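Local structure of uroporphyrinogen III synthase (Thermus thermophilus, 1WCW) at residues V46-A57 and L74-L85. The protein probably catalyses the cyclisation of hydroxymethylbilane, with inversion of its last pyrrole ring, to uroporphyrinogen III on the way to haem and related tetrapyrroles. Residues are numbered along the deposited sequence; the frame is centred on the assembly and turned at random.
Sequences VPEYRDQVRALA and LLEAGKALGLDL
Val-46 meets Leu-81 tip to tip, its CG1 lying 3.6 Å from Leu-81 CG, while its other methyl rests on Ala-77. Tyr-49, at the N-cap position of helix 50-57, approaches the same alanine with its phenol end, OH to Ala-77 CB 3.4 Å; chi1 of 62° puts CG between the backbone N and the carbonyl carbon, from where the ring carries its OH to Ala-77, and Leu-74 CD1 lies at the ring edge. The CB of Arg-50 borders both methyls of Leu-81. One turn on, Val-53 fills the middle of the contact: CB lies 3.7 Å from Leu-81 CD1, CG2 faces Leu-74 and Ala-77, and CG1, anti to the backbone N (chi1 -172°), touches Leu-83 CD1 and both methyls of Leu-85. With an alanine in place of Leu-81, Val-46, Arg-50 and Val-53 would probably lose their shared apolar partner and a gap would open between them. Arg-54 runs across Leu-83, its NH2 3.8 Å from CD2. Deeper in, Leu-56 CD2 touches Leu-74 CD2 end-on at 3.8 Å, and Leu-85 crosses Leu-56 at about a right angle. A water donates to the carbonyl O of Ala-57 and to that of Asp-84, bridging the two backbones. Gly-82 closes helix 68-80 in a Schellman motif, turning the chain so that Leu-83 and Leu-85 join the packing. The arrangement is a near-perpendicular helix-helix packing, segments 50-57 and 74-80 crossing at -91°, in the alpha/beta domain built on the mixed sheet containing strand 62-65.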
loop_
_atom_site.group_PDB
_atom_site.type_symbol
_atom_site.label_atom_id
_atom_site.label_comp_id
_atom_site.label_asym_id
_atom_site.label_seq_id
_atom_site.Cartn_x
_atom_site.Cartn_y
_atom_site.Cartn_z
ATOM N N VAL A 46 7.737 -5.480 19.294
ATOM C CA VAL A 46 8.359 -4.257 19.675
ATOM C C VAL A 46 9.834 -4.423 20.104
ATOM O O VAL A 46 10.735 -3.634 19.758
ATOM C CB VAL A 46 7.499 -3.579 20.773
ATOM C CG1 VAL A 46 8.268 -2.384 21.407
ATOM C CG2 VAL A 46 6.179 -3.080 20.151
ATOM N N PRO A 47 10.122 -5.499 20.871
ATOM C CA PRO A 47 11.541 -5.637 21.245
ATOM C C PRO A 47 12.527 -5.745 20.070
ATOM O O PRO A 47 13.699 -5.404 20.203
ATOM C CB PRO A 47 11.549 -6.910 22.092
ATOM C CG PRO A 47 10.178 -6.953 22.685
ATOM C CD PRO A 47 9.257 -6.441 21.580
ATOM N N GLU A 48 12.053 -6.230 18.913
ATOM C CA GLU A 48 12.928 -6.396 17.751
ATOM C C GLU A 48 13.387 -5.117 17.091
ATOM O O GLU A 48 14.402 -5.105 16.359
ATOM C CB GLU A 48 12.276 -7.317 16.704
ATOM C CG GLU A 48 12.147 -8.758 17.177
ATOM C CD GLU A 48 11.730 -9.714 16.049
ATOM O OE1 GLU A 48 12.510 -9.910 15.093
ATOM O OE2 GLU A 48 10.610 -10.256 16.112
ATOM N N TYR A 49 12.676 -4.003 17.332
ATOM C CA TYR A 49 13.161 -2.745 16.758
ATOM C C TYR A 49 13.275 -1.673 17.819
ATOM O O TYR A 49 13.284 -0.489 17.542
ATOM C CB TYR A 49 12.303 -2.285 15.559
ATOM C CG TYR A 49 10.856 -1.996 15.840
ATOM C CD1 TYR A 49 9.902 -2.989 16.035
ATOM C CD2 TYR A 49 10.417 -0.669 15.879
ATOM C CE1 TYR A 49 8.611 -2.699 16.247
ATOM C CE2 TYR A 49 9.081 -0.372 16.094
ATOM C CZ TYR A 49 8.179 -1.356 16.277
ATOM O OH TYR A 49 6.864 -1.056 16.428
ATOM N N ARG A 50 13.357 -2.105 19.081
ATOM C CA ARG A 50 13.491 -1.169 20.219
ATOM C C ARG A 50 14.650 -0.192 20.041
ATOM O O ARG A 50 14.614 0.972 20.472
ATOM C CB ARG A 50 13.586 -1.964 21.547
ATOM C CG ARG A 50 14.882 -2.577 21.765
ATOM C CD ARG A 50 14.815 -3.445 22.996
ATOM N NE ARG A 50 14.763 -2.711 24.241
ATOM C CZ ARG A 50 15.570 -3.023 25.246
ATOM N NH1 ARG A 50 15.516 -2.379 26.402
ATOM N NH2 ARG A 50 16.479 -3.973 25.045
ATOM N N ASP A 51 15.730 -0.672 19.432
ATOM C CA ASP A 51 16.940 0.102 19.206
ATOM C C ASP A 51 16.625 1.350 18.305
ATOM O O ASP A 51 17.091 2.470 18.569
ATOM C CB ASP A 51 17.899 -0.884 18.489
ATOM C CG ASP A 51 17.105 -2.120 17.886
ATOM O OD1 ASP A 51 16.580 -2.987 18.647
ATOM O OD2 ASP A 51 16.958 -2.221 16.646
ATOM N N GLN A 52 15.796 1.100 17.295
ATOM C CA GLN A 52 15.414 2.165 16.360
ATOM C C GLN A 52 14.474 3.162 17.041
ATOM O O GLN A 52 14.594 4.357 16.822
ATOM C CB GLN A 52 14.686 1.581 15.175
ATOM C CG GLN A 52 15.436 0.411 14.468
ATOM C CD GLN A 52 16.832 0.759 14.064
ATOM O OE1 GLN A 52 17.065 1.686 13.273
ATOM N NE2 GLN A 52 17.799 -0.016 14.576
ATOM N N VAL A 53 13.563 2.658 17.888
ATOM C CA VAL A 53 12.627 3.547 18.590
ATOM C C VAL A 53 13.384 4.412 19.586
ATOM O O VAL A 53 13.117 5.617 19.724
ATOM C CB VAL A 53 11.498 2.752 19.286
ATOM C CG1 VAL A 53 10.481 3.809 19.813
ATOM C CG2 VAL A 53 10.740 1.838 18.283
ATOM N N ARG A 54 14.364 3.824 20.278
ATOM C CA ARG A 54 15.186 4.618 21.222
ATOM C C ARG A 54 15.949 5.745 20.505
ATOM O O ARG A 54 16.041 6.878 21.000
ATOM C CB ARG A 54 16.207 3.721 21.936
ATOM C CG ARG A 54 15.571 2.778 22.936
ATOM C CD ARG A 54 16.623 1.847 23.587
ATOM N NE ARG A 54 16.058 1.169 24.747
ATOM C CZ ARG A 54 15.584 1.791 25.832
ATOM N NH1 ARG A 54 15.081 1.077 26.831
ATOM N NH2 ARG A 54 15.619 3.120 25.931
ATOM N N ALA A 55 16.454 5.402 19.314
ATOM C CA ALA A 55 17.150 6.397 18.519
ATOM C C ALA A 55 16.201 7.538 18.142
ATOM O O ALA A 55 16.566 8.738 18.194
ATOM C CB ALA A 55 17.766 5.764 17.270
ATOM N N LEU A 56 14.982 7.185 17.690
ATOM C CA LEU A 56 14.017 8.232 17.378
ATOM C C LEU A 56 13.746 9.108 18.616
ATOM O O LEU A 56 13.589 10.352 18.525
ATOM C CB LEU A 56 12.702 7.590 16.898
ATOM C CG LEU A 56 11.528 8.485 16.687
ATOM C CD1 LEU A 56 11.861 9.494 15.579
ATOM C CD2 LEU A 56 10.313 7.619 16.281
ATOM N N ALA A 57 13.679 8.486 19.810
ATOM C CA ALA A 57 13.375 9.257 21.029
ATOM C C ALA A 57 14.488 10.277 21.405
ATOM O O ALA A 57 14.252 11.155 22.219
ATOM C CB ALA A 57 13.124 8.251 22.219
ATOM N N LEU A 74 3.963 2.779 15.560
ATOM C CA LEU A 74 5.126 3.341 16.152
ATOM C C LEU A 74 4.827 4.068 17.450
ATOM O O LEU A 74 5.612 3.951 18.412
ATOM C CB LEU A 74 5.785 4.288 15.115
ATOM C CG LEU A 74 7.060 4.955 15.534
ATOM C CD1 LEU A 74 8.128 3.959 15.868
ATOM C CD2 LEU A 74 7.563 5.860 14.361
ATOM N N LEU A 75 3.763 4.839 17.483
ATOM C CA LEU A 75 3.389 5.536 18.706
ATOM C C LEU A 75 3.079 4.492 19.824
ATOM O O LEU A 75 3.516 4.695 20.990
ATOM C CB LEU A 75 2.179 6.454 18.435
ATOM C CG LEU A 75 2.569 7.657 17.574
ATOM C CD1 LEU A 75 1.300 8.352 17.184
ATOM C CD2 LEU A 75 3.470 8.594 18.298
ATOM N N GLU A 76 2.411 3.395 19.486
ATOM C CA GLU A 76 2.172 2.352 20.471
ATOM C C GLU A 76 3.485 1.746 20.943
ATOM O O GLU A 76 3.620 1.397 22.094
ATOM C CB GLU A 76 1.338 1.239 19.864
ATOM C CG GLU A 76 -0.108 1.551 19.628
ATOM C CD GLU A 76 -0.913 0.447 18.865
ATOM O OE1 GLU A 76 -2.078 0.761 18.494
ATOM O OE2 GLU A 76 -0.438 -0.704 18.640
ATOM N N ALA A 77 4.459 1.574 20.051
ATOM C CA ALA A 77 5.743 1.020 20.437
ATOM C C ALA A 77 6.438 1.939 21.405
ATOM O O ALA A 77 7.045 1.469 22.408
ATOM C CB ALA A 77 6.625 0.820 19.208
ATOM N N GLY A 78 6.353 3.268 21.182
ATOM C CA GLY A 78 6.924 4.213 22.131
ATOM C C GLY A 78 6.291 4.059 23.506
ATOM O O GLY A 78 7.014 4.098 24.555
ATOM N N LYS A 79 5.011 3.895 23.562
ATOM C CA LYS A 79 4.347 3.730 24.851
ATOM C C LYS A 79 4.798 2.435 25.536
ATOM O O LYS A 79 5.104 2.430 26.754
ATOM C CB LYS A 79 2.843 3.684 24.627
ATOM C CG LYS A 79 2.251 5.053 24.238
ATOM C CD LYS A 79 0.757 4.887 23.908
ATOM C CE LYS A 79 0.573 4.260 22.524
ATOM N NZ LYS A 79 -0.794 4.342 21.924
ATOM N N ALA A 80 4.884 1.355 24.775
ATOM C CA ALA A 80 5.247 0.043 25.364
ATOM C C ALA A 80 6.694 0.095 25.854
ATOM O O ALA A 80 7.054 -0.605 26.834
ATOM C CB ALA A 80 5.064 -1.074 24.333
ATOM N N LEU A 81 7.577 0.891 25.257
ATOM C CA LEU A 81 8.940 0.979 25.689
ATOM C C LEU A 81 9.134 2.055 26.736
ATOM O O LEU A 81 10.245 2.261 27.232
ATOM C CB LEU A 81 9.830 1.277 24.445
ATOM C CG LEU A 81 9.882 0.101 23.487
ATOM C CD1 LEU A 81 10.640 0.501 22.144
ATOM C CD2 LEU A 81 10.683 -1.070 24.082
ATOM N N GLY A 82 8.113 2.806 27.116
ATOM C CA GLY A 82 8.339 3.858 28.081
ATOM C C GLY A 82 9.127 5.026 27.526
ATOM O O GLY A 82 9.867 5.682 28.264
ATOM N N LEU A 83 8.914 5.365 26.245
ATOM C CA LEU A 83 9.648 6.444 25.621
ATOM C C LEU A 83 8.729 7.556 25.191
ATOM O O LEU A 83 7.584 7.338 24.851
ATOM C CB LEU A 83 10.381 5.902 24.406
ATOM C CG LEU A 83 11.476 4.886 24.615
ATOM C CD1 LEU A 83 11.898 4.330 23.267
ATOM C CD2 LEU A 83 12.666 5.513 25.355
ATOM N N ASP A 84 9.239 8.773 25.230
ATOM C CA ASP A 84 8.482 9.884 24.762
ATOM C C ASP A 84 8.841 10.139 23.300
ATOM O O ASP A 84 9.980 10.558 22.975
ATOM C CB ASP A 84 8.796 11.127 25.595
ATOM C CG ASP A 84 8.345 12.392 24.925
ATOM O OD1 ASP A 84 7.270 12.381 24.283
ATOM O OD2 ASP A 84 9.053 13.413 25.061
ATOM N N LEU A 85 7.868 9.836 22.425
ATOM C CA LEU A 85 8.070 10.078 20.985
ATOM C C LEU A 85 7.358 11.346 20.564
ATOM O O LEU A 85 7.735 11.955 19.553
ATOM C CB LEU A 85 7.539 8.888 20.189
ATOM C CG LEU A 85 8.243 7.561 20.434
ATOM C CD1 LEU A 85 7.682 6.546 19.441
ATOM C CD2 LEU A 85 9.736 7.641 20.260
HETATM O O HOH W 1 12.261 11.510 24.119
#